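Local coordinates for takeout-like protein 1 (Epiphyas postvittana, PDB 3E8T) that probably carries hydrophobic ligands in insects, holding ubiquinone-8 in a long internal pocket, at residues K64-A69 against F87-T92; L118-I123 against D151-A156. All coordinates share one frame; numbering follows the deposited sequence.

Contact 1: K64-A69 against F87-T92; sequences KGLKGA and FHLDAT. With UQ8 (Ubiquinone-8), chain B.
Lys64 and Thr92 form an antiparallel hydrogen-bonded pair: Lys64 N reaches Thr92 O at 2.9 Å, and Thr92 N returns a bond to Lys64 O. The side chain of Lys64 is extended, and with CG anti to the backbone N (chi1 -172°) its ammonium end leads away from the partner strand, leaving the backbone and CB to make the contact. Beyond this pair the backbones part. At phi 128° a CB on Gly65 would be jammed against the carbonyl O of Lys64, and its place beside the partner strand would also set it against Asp90 O; from here the chain coils into a short 3-10 turn at 66-68. A water fills in for the missing strand bonds, donating to both Gly65 O and Asp90 O, each at 2.7 Å. Leu89 points toward the turn. Its CG lies between the backbone N and carbonyl carbon (chi1 69°), which sets CD1 3.5 Å from Gly65 O while CD2 turns to the isoprenoid chain of ubiquinone-8, 3.9 Å from its C25. Ala69, where the chain rejoins the strand, lays its CB 4.0 Å from CB of Leu89, and its CA points a C-H at His88 O. The same methyl approaches the Phe87 ring obliquely, as does CD1 of Leu66; CZ of that ring lies 3.5 Å from C17 of the ligand. Apolar branches of Leu66, Phe87 and Leu89 thus make pocket wall, while the water-bridged carbonyls lie behind them. The contact belongs to the hairpin of strands 54-77 and 82-100. Helix 13-28 packs on the turn, with Val28 against Leu66 and Leu24 against Ala69, and strand 113-133 flanks the other edge of strand 82-100, with Ile121 touching Leu89.

Contact 2: L118-I123 against D151-A156; sequences LKNIHI and DVKDNA. With UQ8 (Ubiquinone-8), chain B.
Antiparallel strand pairing through a classic beta bulge joins strand 113-133 to strands 139-153 and 155-160, where both chains turn a corner in the curled sheet. Asp154 and Asn155 both face Lys119. Lys119 N bonds Asn155 O, while Lys119 O takes Asp154 N at 3.2 Å and, weakly, Asn155 N. The register then shifts by one, and Ile121 pairs with Val152 and His122 with Asp151. At the corner Asn120, in a left-handed backbone conformation, places its CG anti to the backbone N (chi1 -161°), carrying the amide across to Asp154. Asn120 ND2 points almost straight at Asp154 OD1 (3.0 Å, 175° at the hydrogen); Asp154 OD1 lies in the amide plane of Asn120, but ND2 approaches from above the carboxylate plane. Asn120 OD1 accepts a weak bond from His122 NE2. Asp154 OD2 stands 4.3 Å from Lys119 NZ, beyond a salt bridge. With Asp154 reduced to an alanine, ND2 of Asn120 would probably lose this partner, leaving the amide less firmly held, and Lys119 its nearby opposite charge. Lys153 crosses the His122 side chain at about a right angle, its CD 3.8 Å from the ring centroid in a CH-pi contact over one face. From there the chain bends so that NZ reaches Asp151 OD2 at 2.8 Å; Asp151 OD1 has a second lysine, Lys183 of helix 182-211. On the opposite side of the sheet Leu118, Ala156, Ile121 and Val152 gather, with Leu118 CD2 3.5 Å from C35 of ubiquinone-8. The chemistry is therefore divided: charged and amide groups tie the corner on one side, and on the other methyls of Leu118 and Ile121 meet the isoprenoid tail, backed by Ala156 and Val152.

The two contacts follow one another in sequence, both segments of contact 1 preceding those of contact 2, and their centres lie about 10 Å apart. They meet at the junction of strands 82-100 and 113-133, neighbours in one curled antiparallel sheet: 87-92 lies between 64-69 and 118-123, and 151-156 extends the order. Ala91 O and Leu118 N, 2.8 Å apart, form a probable hydrogen bond between the two, as do Phe87 O and Ile123 N. On the side turned from the ligand, the rings of His88 and His122 stack and Asp90 OD1 takes Asn120 N. Both contacts touch ubiquinone-8, consistent with a continuous sheet wall lining the pocket along successive parts of its tail.

Contact 1: K64-A69 against F87-T92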
ATOM      1  N   LYS A  64      -7.969   3.570   1.840  1.00 13.26           N
ATOM      2  CA  LYS A  64      -7.970   4.814   2.573  1.00 14.67           C
ATOM      3  C   LYS A  64      -6.976   4.724   3.693  1.00 14.13           C
ATOM      4  O   LYS A  64      -6.855   3.690   4.342  1.00 15.22           O
ATOM      5  CB  LYS A  64      -9.356   5.146   3.110  1.00 17.47           C
ATOM      6  CG  LYS A  64      -9.482   6.593   3.749  1.00 21.74           C
ATOM      7  CD  LYS A  64     -10.966   7.053   4.069  1.00 24.93           C
ATOM      8  CE  LYS A  64     -11.023   8.242   5.060  1.00 28.72           C
ATOM      9  NZ  LYS A  64     -12.388   8.731   5.509  1.00 32.06           N
ATOM     10  N   GLY A  65      -6.264   5.813   3.940  1.00 14.57           N
ATOM     11  CA  GLY A  65      -5.441   5.973   5.115  1.00 15.30           C
ATOM     12  C   GLY A  65      -4.007   6.381   4.883  1.00 14.73           C
ATOM     13  O   GLY A  65      -3.311   6.763   5.847  1.00 15.62           O
ATOM     14  N   LEU A  66      -3.516   6.359   3.630  1.00 14.73           N
ATOM     15  CA  LEU A  66      -2.107   6.715   3.394  0.50 16.01           C
ATOM     16  C   LEU A  66      -1.778   8.150   3.832  1.00 16.14           C
ATOM     17  O   LEU A  66      -0.661   8.413   4.218  1.00 16.98           O
ATOM     18  CB  LEU A  66      -1.698   6.485   1.941  0.50 16.14           C
ATOM     19  CG  LEU A  66      -0.212   6.413   1.597  0.50 16.53           C
ATOM     20  CD1 LEU A  66       0.513   5.342   2.419  0.50 18.03           C
ATOM     21  CD2 LEU A  66      -0.060   6.104   0.098  0.50 16.42           C
ATOM     22  N   LYS A  67      -2.741   9.066   3.776  1.00 15.84           N
ATOM     23  CA  LYS A  67      -2.514  10.472   4.177  0.50 17.91           C
ATOM     24  C   LYS A  67      -2.015  10.543   5.606  1.00 17.98           C
ATOM     25  O   LYS A  67      -1.316  11.492   5.981  1.00 19.59           O
ATOM     26  CB  LYS A  67      -3.819  11.285   4.071  0.50 18.87           C
ATOM     27  CG  LYS A  67      -3.688  12.755   4.400  0.50 20.45           C
ATOM     28  CD  LYS A  67      -4.906  13.559   3.941  0.50 21.83           C
ATOM     29  CE  LYS A  67      -6.167  13.321   4.762  0.50 24.02           C
ATOM     30  NZ  LYS A  67      -7.296  14.231   4.310  0.50 24.52           N
ATOM     31  N   GLY A  68      -2.459   9.595   6.426  1.00 17.08           N
ATOM     32  CA  GLY A  68      -2.188   9.555   7.859  1.00 17.31           C
ATOM     33  C   GLY A  68      -1.021   8.700   8.268  1.00 16.93           C
ATOM     34  O   GLY A  68      -0.787   8.484   9.463  1.00 19.75           O
ATOM     35  N   ALA A  69      -0.275   8.213   7.284  1.00 15.24           N
ATOM     36  CA  ALA A  69       0.843   7.349   7.586  1.00 15.44           C
ATOM     37  C   ALA A  69       1.930   8.077   8.368  1.00 14.67           C
ATOM     38  O   ALA A  69       2.154   9.266   8.152  1.00 16.39           O
ATOM     39  CB  ALA A  69       1.431   6.744   6.354  1.00 16.97           C
ATOM     40  N   PHE A  87       7.339   2.520   7.563  1.00 14.24           N
ATOM     41  CA  PHE A  87       6.236   3.363   8.000  1.00 13.39           C
ATOM     42  C   PHE A  87       5.086   2.523   8.517  1.00 12.70           C
ATOM     43  O   PHE A  87       5.077   1.304   8.339  1.00 13.95           O
ATOM     44  CB  PHE A  87       5.764   4.309   6.862  1.00 14.85           C
ATOM     45  CG  PHE A  87       5.249   3.632   5.621  1.00 14.49           C
ATOM     46  CD1 PHE A  87       3.891   3.539   5.398  1.00 15.94           C
ATOM     47  CD2 PHE A  87       6.135   3.141   4.659  1.00 15.76           C
ATOM     48  CE1 PHE A  87       3.384   2.977   4.236  1.00 16.15           C
ATOM     49  CE2 PHE A  87       5.630   2.554   3.493  1.00 18.24           C
ATOM     50  CZ  PHE A  87       4.247   2.475   3.327  1.00 16.87           C
ATOM     51  N   HIS A  88       4.115   3.173   9.124  1.00 13.23           N
ATOM     52  CA  HIS A  88       2.940   2.478   9.594  1.00 14.06           C
ATOM     53  C   HIS A  88       1.719   3.353   9.527  1.00 14.55           C
ATOM     54  O   HIS A  88       1.817   4.576   9.399  1.00 15.53           O
ATOM     55  CB  HIS A  88       3.160   1.928  11.016  1.00 15.40           C
ATOM     56  CG  HIS A  88       3.294   2.990  12.062  1.00 17.29           C
ATOM     57  ND1 HIS A  88       4.492   3.600  12.383  1.00 18.24           N
ATOM     58  CD2 HIS A  88       2.359   3.572  12.847  1.00 20.50           C
ATOM     59  CE1 HIS A  88       4.287   4.499  13.341  1.00 20.46           C
ATOM     60  NE2 HIS A  88       3.003   4.505  13.639  1.00 22.51           N
ATOM     61  N   LEU A  89       0.543   2.704   9.549  1.00 14.37           N
ATOM     62  CA  LEU A  89      -0.719   3.425   9.454  1.00 14.56           C
ATOM     63  C   LEU A  89      -1.883   2.530   9.831  1.00 13.92           C
ATOM     64  O   LEU A  89      -1.712   1.313   9.955  1.00 14.62           O
ATOM     65  CB  LEU A  89      -0.929   3.931   8.018  1.00 15.87           C
ATOM     66  CG  LEU A  89      -1.189   2.855   6.938  1.00 15.69           C
ATOM     67  CD1 LEU A  89      -1.818   3.544   5.740  1.00 18.53           C
ATOM     68  CD2 LEU A  89       0.060   2.128   6.533  1.00 18.45           C
ATOM     69  N   ASP A  90      -3.014   3.152  10.097  1.00 15.48           N
ATOM     70  CA  ASP A  90      -4.299   2.497  10.038  1.00 14.24           C
ATOM     71  C   ASP A  90      -4.862   2.676   8.664  1.00 14.94           C
ATOM     72  O   ASP A  90      -4.721   3.740   8.082  1.00 18.50           O
ATOM     73  CB  ASP A  90      -5.285   3.067  11.072  1.00 15.63           C
ATOM     74  CG  ASP A  90      -4.824   2.904  12.516  1.00 18.43           C
ATOM     75  OD1 ASP A  90      -3.939   2.084  12.795  1.00 21.61           O
ATOM     76  OD2 ASP A  90      -5.405   3.637  13.371  1.00 25.57           O
ATOM     77  N   ALA A  91      -5.494   1.641   8.115  1.00 14.48           N
ATOM     78  CA  ALA A  91      -6.021   1.745   6.766  1.00 13.87           C
ATOM     79  C   ALA A  91      -7.312   0.998   6.645  1.00 13.88           C
ATOM     80  O   ALA A  91      -7.635   0.146   7.472  1.00 14.41           O
ATOM     81  CB  ALA A  91      -5.032   1.141   5.821  1.00 17.03           C
ATOM     82  N   THR A  92      -8.041   1.329   5.600  1.00 12.17           N
ATOM     83  CA  THR A  92      -9.244   0.592   5.269  0.50 12.35           C
ATOM     84  C   THR A  92      -9.180   0.223   3.793  1.00 11.84           C
ATOM     85  O   THR A  92      -8.745   1.014   2.969  1.00 13.17           O
ATOM     86  CB  THR A  92     -10.574   1.369   5.602  0.50 14.44           C
ATOM     87  OG1 THR A  92     -10.752   1.533   7.019  0.50 16.97           O
ATOM     88  CG2 THR A  92     -11.771   0.596   5.172  0.50 13.83           C
TER
HETATM   89  C45 UQ8 B 221     -13.078 -12.432   1.600  1.00 41.01           C
HETATM   90  C44 UQ8 B 221     -12.100 -13.221   2.474  1.00 39.34           C
HETATM   91  C46 UQ8 B 221     -12.871 -14.251   3.257  1.00 40.20           C
HETATM   92  C43 UQ8 B 221     -11.293 -12.341   3.410  1.00 39.20           C
HETATM   93  C42 UQ8 B 221     -10.741 -11.105   2.683  1.00 36.40           C
HETATM   94  C41 UQ8 B 221      -9.645 -11.537   1.717  1.00 33.97           C
HETATM   95  C39 UQ8 B 221      -8.468 -10.590   1.805  1.00 33.04           C
HETATM   96  C40 UQ8 B 221      -7.943  -9.853   0.575  1.00 37.10           C
HETATM   97  C38 UQ8 B 221      -7.810 -10.442   2.996  1.00 29.04           C
HETATM   98  C37 UQ8 B 221      -6.725  -9.600   3.199  1.00 27.70           C
HETATM   99  C36 UQ8 B 221      -6.543  -9.530   4.715  1.00 27.10           C
HETATM  100  C34 UQ8 B 221      -5.506  -8.507   5.143  1.00 26.04           C
HETATM  101  C35 UQ8 B 221      -5.446  -8.261   6.507  1.00 27.64           C
HETATM  102  C33 UQ8 B 221      -4.741  -7.818   4.206  1.00 24.02           C
HETATM  103  C32 UQ8 B 221      -3.733  -6.884   4.427  1.00 27.74           C
HETATM  104  C31 UQ8 B 221      -3.653  -5.961   3.182  1.00 25.98           C
HETATM  105  C29 UQ8 B 221      -2.479  -4.994   3.220  1.00 27.81           C
HETATM  106  C30 UQ8 B 221      -1.066  -5.490   3.664  1.00 29.58           C
HETATM  107  C28 UQ8 B 221      -2.668  -3.664   2.862  1.00 30.30           C
HETATM  108  C27 UQ8 B 221      -1.682  -2.685   2.858  1.00 29.80           C
HETATM  109  C26 UQ8 B 221      -1.946  -1.617   1.786  1.00 29.70           C
HETATM  110  C24 UQ8 B 221      -0.993  -0.429   1.956  1.00 29.29           C
HETATM  111  C25 UQ8 B 221      -1.123   0.512   3.166  1.00 31.99           C
HETATM  112  C23 UQ8 B 221      -0.007  -0.212   1.018  1.00 28.86           C
HETATM  113  C22 UQ8 B 221       0.938   0.818   1.007  1.00 31.24           C
HETATM  114  C21 UQ8 B 221       1.957   0.613  -0.113  1.00 33.40           C
HETATM  115  C19 UQ8 B 221       3.221   1.467  -0.008  1.00 34.02           C
HETATM  116  C20 UQ8 B 221       4.271   1.091  -1.053  1.00 34.05           C
HETATM  117  C18 UQ8 B 221       2.936   2.975   0.029  1.00 35.70           C
HETATM  118  C17 UQ8 B 221       4.235   3.793   0.034  1.00 38.34           C
HETATM  119  C16 UQ8 B 221       4.037   5.230   0.542  1.00 42.71           C
HETATM  120  C14 UQ8 B 221       5.258   6.060   0.159  1.00 45.11           C
HETATM  121  C15 UQ8 B 221       6.655   5.420   0.254  1.00 46.33           C
HETATM  122  C13 UQ8 B 221       5.129   7.369  -0.301  1.00 46.25           C
HETATM  123  C12 UQ8 B 221       6.221   8.147  -0.679  1.00 46.77           C
HETATM  124  C11 UQ8 B 221       5.990   9.662  -0.503  1.00 49.12           C
HETATM  125  C9  UQ8 B 221       7.320  10.418  -0.328  1.00 50.96           C
HETATM  126  C10 UQ8 B 221       8.530   9.596  -0.803  1.00 51.64           C
HETATM  127  C8  UQ8 B 221       7.229  11.750  -1.069  1.00 51.26           C
HETATM  128  C7  UQ8 B 221       8.119  11.802  -2.315  1.00 62.77           C
HETATM  129  C6  UQ8 B 221       9.591  12.164  -2.002  1.00 52.06           C
HETATM  130  C1  UQ8 B 221      10.620  11.445  -2.623  1.00 54.07           C
HETATM  131  C1M UQ8 B 221      10.274  10.419  -3.500  1.00 59.53           C
HETATM  132  C2  UQ8 B 221      11.969  11.728  -2.376  1.00 54.90           C
HETATM  133  O2  UQ8 B 221      12.875  11.096  -2.927  1.00 50.23           O
HETATM  134  C3  UQ8 B 221      12.312  12.749  -1.503  1.00 53.03           C
HETATM  135  O3  UQ8 B 221      13.626  13.023  -1.266  1.00 53.28           O
HETATM  136  C3M UQ8 B 221      14.130  13.911  -2.263  1.00 57.12           C
HETATM  137  C4  UQ8 B 221      11.315  13.477  -0.866  1.00 51.72           C
HETATM  138  O4  UQ8 B 221      11.673  14.480  -0.010  1.00 54.07           O
HETATM  139  C4M UQ8 B 221      12.583  13.992   0.988  1.00 55.49           C
HETATM  140  C5  UQ8 B 221       9.966  13.186  -1.113  1.00 57.52           C
HETATM  141  O5  UQ8 B 221       9.102  13.857  -0.541  1.00 56.03           O
HETATM  142  O   HOH W   1      -4.050   6.364   8.367  1.00 24.49           O
HETATM  143  O   HOH W   2      -2.855   6.050  10.670  1.00 25.83           O

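Contact 2: L118-I123 against D151-A156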
ATOM      1  N   LEU A 118      -7.662  -2.189   9.060  1.00 12.33           N
ATOM      2  CA  LEU A 118      -6.351  -2.641   9.457  1.00 13.38           C
ATOM      3  C   LEU A 118      -5.789  -1.644  10.473  1.00 13.42           C
ATOM      4  O   LEU A 118      -5.741  -0.453  10.212  1.00 15.69           O
ATOM      5  CB  LEU A 118      -5.415  -2.670   8.256  1.00 15.53           C
ATOM      6  CG  LEU A 118      -5.874  -3.495   7.084  1.00 18.49           C
ATOM      7  CD1 LEU A 118      -4.974  -3.286   5.854  1.00 23.66           C
ATOM      8  CD2 LEU A 118      -5.989  -4.951   7.443  1.00 19.42           C
ATOM      9  N   LYS A 119      -5.391  -2.131  11.638  1.00 12.85           N
ATOM     10  CA  LYS A 119      -4.877  -1.274  12.689  1.00 14.28           C
ATOM     11  C   LYS A 119      -3.408  -1.549  12.878  1.00 12.92           C
ATOM     12  O   LYS A 119      -2.997  -2.668  13.134  1.00 13.86           O
ATOM     13  CB  LYS A 119      -5.631  -1.513  13.983  1.00 15.82           C
ATOM     14  CG  LYS A 119      -5.248  -0.542  15.080  1.00 20.72           C
ATOM     15  CD  LYS A 119      -6.033  -0.708  16.350  1.00 23.75           C
ATOM     16  CE  LYS A 119      -5.635   0.441  17.345  1.00 26.98           C
ATOM     17  NZ  LYS A 119      -6.101   0.318  18.775  1.00 31.80           N
ATOM     18  N   ASN A 120      -2.618  -0.489  12.755  1.00 14.41           N
ATOM     19  CA  ASN A 120      -1.193  -0.513  12.973  1.00 14.14           C
ATOM     20  C   ASN A 120      -0.523  -1.495  12.033  1.00 13.58           C
ATOM     21  O   ASN A 120       0.228  -2.386  12.449  1.00 14.65           O
ATOM     22  CB  ASN A 120      -0.873  -0.808  14.443  1.00 15.64           C
ATOM     23  CG  ASN A 120       0.522  -0.409  14.839  1.00 16.83           C
ATOM     24  OD1 ASN A 120       1.149   0.411  14.196  1.00 19.98           O
ATOM     25  ND2 ASN A 120       0.992  -1.010  15.915  1.00 19.27           N
ATOM     26  N   ILE A 121      -0.731  -1.272  10.743  1.00 12.98           N
ATOM     27  CA  ILE A 121      -0.001  -2.016   9.755  1.00 13.31           C
ATOM     28  C   ILE A 121       1.355  -1.351   9.520  1.00 13.66           C
ATOM     29  O   ILE A 121       1.396  -0.162   9.227  1.00 15.52           O
ATOM     30  CB  ILE A 121      -0.828  -2.318   8.460  1.00 16.36           C
ATOM     31  CG1 ILE A 121      -0.010  -3.210   7.525  1.00 16.46           C
ATOM     32  CG2 ILE A 121      -1.278  -1.045   7.809  1.00 19.14           C
ATOM     33  CD1 ILE A 121      -0.837  -3.736   6.326  1.00 18.02           C
ATOM     34  N   HIS A 122       2.422  -2.128   9.635  1.00 13.65           N
ATOM     35  CA  HIS A 122       3.770  -1.695   9.364  1.00 13.70           C
ATOM     36  C   HIS A 122       4.221  -2.204   8.029  1.00 14.55           C
ATOM     37  O   HIS A 122       3.947  -3.346   7.659  1.00 16.45           O
ATOM     38  CB  HIS A 122       4.697  -2.179  10.465  1.00 14.83           C
ATOM     39  CG  HIS A 122       4.517  -1.420  11.750  1.00 16.81           C
ATOM     40  ND1 HIS A 122       5.498  -0.614  12.293  1.00 19.18           N
ATOM     41  CD2 HIS A 122       3.429  -1.236  12.531  1.00 18.36           C
ATOM     42  CE1 HIS A 122       5.029  -0.014  13.370  1.00 21.41           C
ATOM     43  NE2 HIS A 122       3.793  -0.398  13.558  1.00 20.86           N
ATOM     44  N   ILE A 123       4.837  -1.305   7.262  1.00 14.31           N
ATOM     45  CA  ILE A 123       5.279  -1.560   5.925  1.00 13.71           C
ATOM     46  C   ILE A 123       6.779  -1.288   5.821  1.00 13.87           C
ATOM     47  O   ILE A 123       7.266  -0.299   6.322  1.00 14.65           O
ATOM     48  CB  ILE A 123       4.558  -0.684   4.880  1.00 15.94           C
ATOM     49  CG1 ILE A 123       3.055  -0.846   4.997  1.00 19.94           C
ATOM     50  CG2 ILE A 123       5.023  -0.967   3.478  1.00 16.80           C
ATOM     51  CD1 ILE A 123       2.541  -2.141   4.649  1.00 23.33           C
ATOM     52  N   ASP A 151       3.371  -6.116   8.051  1.00 14.13           N
ATOM     53  CA  ASP A 151       3.042  -6.805   9.296  1.00 14.57           C
ATOM     54  C   ASP A 151       1.889  -6.047   9.944  1.00 13.26           C
ATOM     55  O   ASP A 151       2.067  -4.887  10.359  1.00 13.75           O
ATOM     56  CB  ASP A 151       4.284  -6.743  10.189  1.00 17.14           C
ATOM     57  CG  ASP A 151       4.112  -7.355  11.540  1.00 20.22           C
ATOM     58  OD1 ASP A 151       3.057  -7.871  11.865  1.00 23.09           O
ATOM     59  OD2 ASP A 151       5.109  -7.295  12.339  1.00 26.37           O
ATOM     60  N   VAL A 152       0.704  -6.654   9.995  1.00 12.61           N
ATOM     61  CA  VAL A 152      -0.422  -6.047  10.714  1.00 12.37           C
ATOM     62  C   VAL A 152      -0.224  -6.323  12.181  1.00 13.26           C
ATOM     63  O   VAL A 152      -0.266  -7.477  12.617  1.00 14.50           O
ATOM     64  CB  VAL A 152      -1.772  -6.592  10.224  1.00 12.43           C
ATOM     65  CG1 VAL A 152      -2.877  -5.874  10.967  1.00 14.62           C
ATOM     66  CG2 VAL A 152      -1.918  -6.460   8.696  1.00 14.36           C
ATOM     67  N   LYS A 153       0.130  -5.278  12.944  1.00 13.31           N
ATOM     68  CA  LYS A 153       0.558  -5.533  14.327  1.00 14.52           C
ATOM     69  C   LYS A 153      -0.550  -5.561  15.346  1.00 16.31           C
ATOM     70  O   LYS A 153      -0.430  -6.292  16.332  1.00 18.73           O
ATOM     71  CB  LYS A 153       1.596  -4.496  14.756  1.00 15.96           C
ATOM     72  CG  LYS A 153       2.899  -4.645  14.076  1.00 18.12           C
ATOM     73  CD  LYS A 153       4.046  -3.921  14.801  1.00 20.82           C
ATOM     74  CE  LYS A 153       5.314  -4.209  14.118  1.00 22.70           C
ATOM     75  NZ  LYS A 153       5.818  -5.568  14.409  1.00 29.36           N
ATOM     76  N   ASP A 154      -1.597  -4.752  15.195  1.00 15.09           N
ATOM     77  CA  ASP A 154      -2.610  -4.643  16.231  1.00 15.76           C
ATOM     78  C   ASP A 154      -3.795  -5.511  15.970  1.00 14.62           C
ATOM     79  O   ASP A 154      -4.117  -6.310  16.836  1.00 17.16           O
ATOM     80  CB  ASP A 154      -3.022  -3.210  16.509  1.00 16.33           C
ATOM     81  CG  ASP A 154      -1.964  -2.417  17.220  1.00 20.81           C
ATOM     82  OD1 ASP A 154      -0.831  -2.902  17.368  1.00 21.86           O
ATOM     83  OD2 ASP A 154      -2.324  -1.297  17.620  1.00 23.96           O
ATOM     84  N   ASN A 155      -4.489  -5.316  14.846  1.00 14.31           N
ATOM     85  CA  ASN A 155      -5.584  -6.202  14.489  0.50 13.99           C
ATOM     86  C   ASN A 155      -6.144  -5.815  13.129  1.00 13.31           C
ATOM     87  O   ASN A 155      -5.734  -4.851  12.515  1.00 14.20           O
ATOM     88  CB  ASN A 155      -6.641  -6.331  15.648  0.50 15.94           C
ATOM     89  CG  ASN A 155      -7.075  -4.980  16.219  0.50 17.94           C
ATOM     90  OD1 ASN A 155      -7.571  -4.140  15.492  0.50 17.54           O
ATOM     91  ND2 ASN A 155      -6.855  -4.767  17.515  0.50 20.88           N
ATOM     92  N   ALA A 156      -7.018  -6.680  12.662  1.00 12.68           N
ATOM     93  CA  ALA A 156      -7.754  -6.436  11.455  1.00 12.36           C
ATOM     94  C   ALA A 156      -9.176  -6.908  11.664  1.00 12.82           C
ATOM     95  O   ALA A 156      -9.392  -7.938  12.330  1.00 12.92           O
ATOM     96  CB  ALA A 156      -7.137  -7.141  10.298  1.00 13.36           C
TER
HETATM   97  C45 UQ8 B 221     -13.078 -12.432   1.600  1.00 41.01           C
HETATM   98  C44 UQ8 B 221     -12.100 -13.221   2.474  1.00 39.34           C
HETATM   99  C46 UQ8 B 221     -12.871 -14.251   3.257  1.00 40.20           C
HETATM  100  C43 UQ8 B 221     -11.293 -12.341   3.410  1.00 39.20           C
HETATM  101  C42 UQ8 B 221     -10.741 -11.105   2.683  1.00 36.40           C
HETATM  102  C41 UQ8 B 221      -9.645 -11.537   1.717  1.00 33.97           C
HETATM  103  C39 UQ8 B 221      -8.468 -10.590   1.805  1.00 33.04           C
HETATM  104  C40 UQ8 B 221      -7.943  -9.853   0.575  1.00 37.10           C
HETATM  105  C38 UQ8 B 221      -7.810 -10.442   2.996  1.00 29.04           C
HETATM  106  C37 UQ8 B 221      -6.725  -9.600   3.199  1.00 27.70           C
HETATM  107  C36 UQ8 B 221      -6.543  -9.530   4.715  1.00 27.10           C
HETATM  108  C34 UQ8 B 221      -5.506  -8.507   5.143  1.00 26.04           C
HETATM  109  C35 UQ8 B 221      -5.446  -8.261   6.507  1.00 27.64           C
HETATM  110  C33 UQ8 B 221      -4.741  -7.818   4.206  1.00 24.02           C
HETATM  111  C32 UQ8 B 221      -3.733  -6.884   4.427  1.00 27.74           C
HETATM  112  C31 UQ8 B 221      -3.653  -5.961   3.182  1.00 25.98           C
HETATM  113  C29 UQ8 B 221      -2.479  -4.994   3.220  1.00 27.81           C
HETATM  114  C30 UQ8 B 221      -1.066  -5.490   3.664  1.00 29.58           C
HETATM  115  C28 UQ8 B 221      -2.668  -3.664   2.862  1.00 30.30           C
HETATM  116  C27 UQ8 B 221      -1.682  -2.685   2.858  1.00 29.80           C
HETATM  117  C26 UQ8 B 221      -1.946  -1.617   1.786  1.00 29.70           C
HETATM  118  C24 UQ8 B 221      -0.993  -0.429   1.956  1.00 29.29           C
HETATM  119  C25 UQ8 B 221      -1.123   0.512   3.166  1.00 31.99           C
HETATM  120  C23 UQ8 B 221      -0.007  -0.212   1.018  1.00 28.86           C
HETATM  121  C22 UQ8 B 221       0.938   0.818   1.007  1.00 31.24           C
HETATM  122  C21 UQ8 B 221       1.957   0.613  -0.113  1.00 33.40           C
HETATM  123  C19 UQ8 B 221       3.221   1.467  -0.008  1.00 34.02           C
HETATM  124  C20 UQ8 B 221       4.271   1.091  -1.053  1.00 34.05           C
HETATM  125  C18 UQ8 B 221       2.936   2.975   0.029  1.00 35.70           C
HETATM  126  C17 UQ8 B 221       4.235   3.793   0.034  1.00 38.34           C
HETATM  127  C16 UQ8 B 221       4.037   5.230   0.542  1.00 42.71           C
HETATM  128  C14 UQ8 B 221       5.258   6.060   0.159  1.00 45.11           C
HETATM  129  C15 UQ8 B 221       6.655   5.420   0.254  1.00 46.33           C
HETATM  130  C13 UQ8 B 221       5.129   7.369  -0.301  1.00 46.25           C
HETATM  131  C12 UQ8 B 221       6.221   8.147  -0.679  1.00 46.77           C
HETATM  132  C11 UQ8 B 221       5.990   9.662  -0.503  1.00 49.12           C
HETATM  133  C9  UQ8 B 221       7.320  10.418  -0.328  1.00 50.96           C
HETATM  134  C10 UQ8 B 221       8.530   9.596  -0.803  1.00 51.64           C
HETATM  135  C8  UQ8 B 221       7.229  11.750  -1.069  1.00 51.26           C
HETATM  136  C7  UQ8 B 221       8.119  11.802  -2.315  1.00 62.77           C
HETATM  137  C6  UQ8 B 221       9.591  12.164  -2.002  1.00 52.06           C
HETATM  138  C1  UQ8 B 221      10.620  11.445  -2.623  1.00 54.07           C
HETATM  139  C1M UQ8 B 221      10.274  10.419  -3.500  1.00 59.53           C
HETATM  140  C2  UQ8 B 221      11.969  11.728  -2.376  1.00 54.90           C
HETATM  141  O2  UQ8 B 221      12.875  11.096  -2.927  1.00 50.23           O
HETATM  142  C3  UQ8 B 221      12.312  12.749  -1.503  1.00 53.03           C
HETATM  143  O3  UQ8 B 221      13.626  13.023  -1.266  1.00 53.28           O
HETATM  144  C3M UQ8 B 221      14.130  13.911  -2.263  1.00 57.12           C
HETATM  145  C4  UQ8 B 221      11.315  13.477  -0.866  1.00 51.72           C
HETATM  146  O4  UQ8 B 221      11.673  14.480  -0.010  1.00 54.07           O
HETATM  147  C4M UQ8 B 221      12.583  13.992   0.988  1.00 55.49           C
HETATM  148  C5  UQ8 B 221       9.966  13.186  -1.113  1.00 57.52           C
HETATM  149  O5  UQ8 B 221       9.102  13.857  -0.541  1.00 56.03           O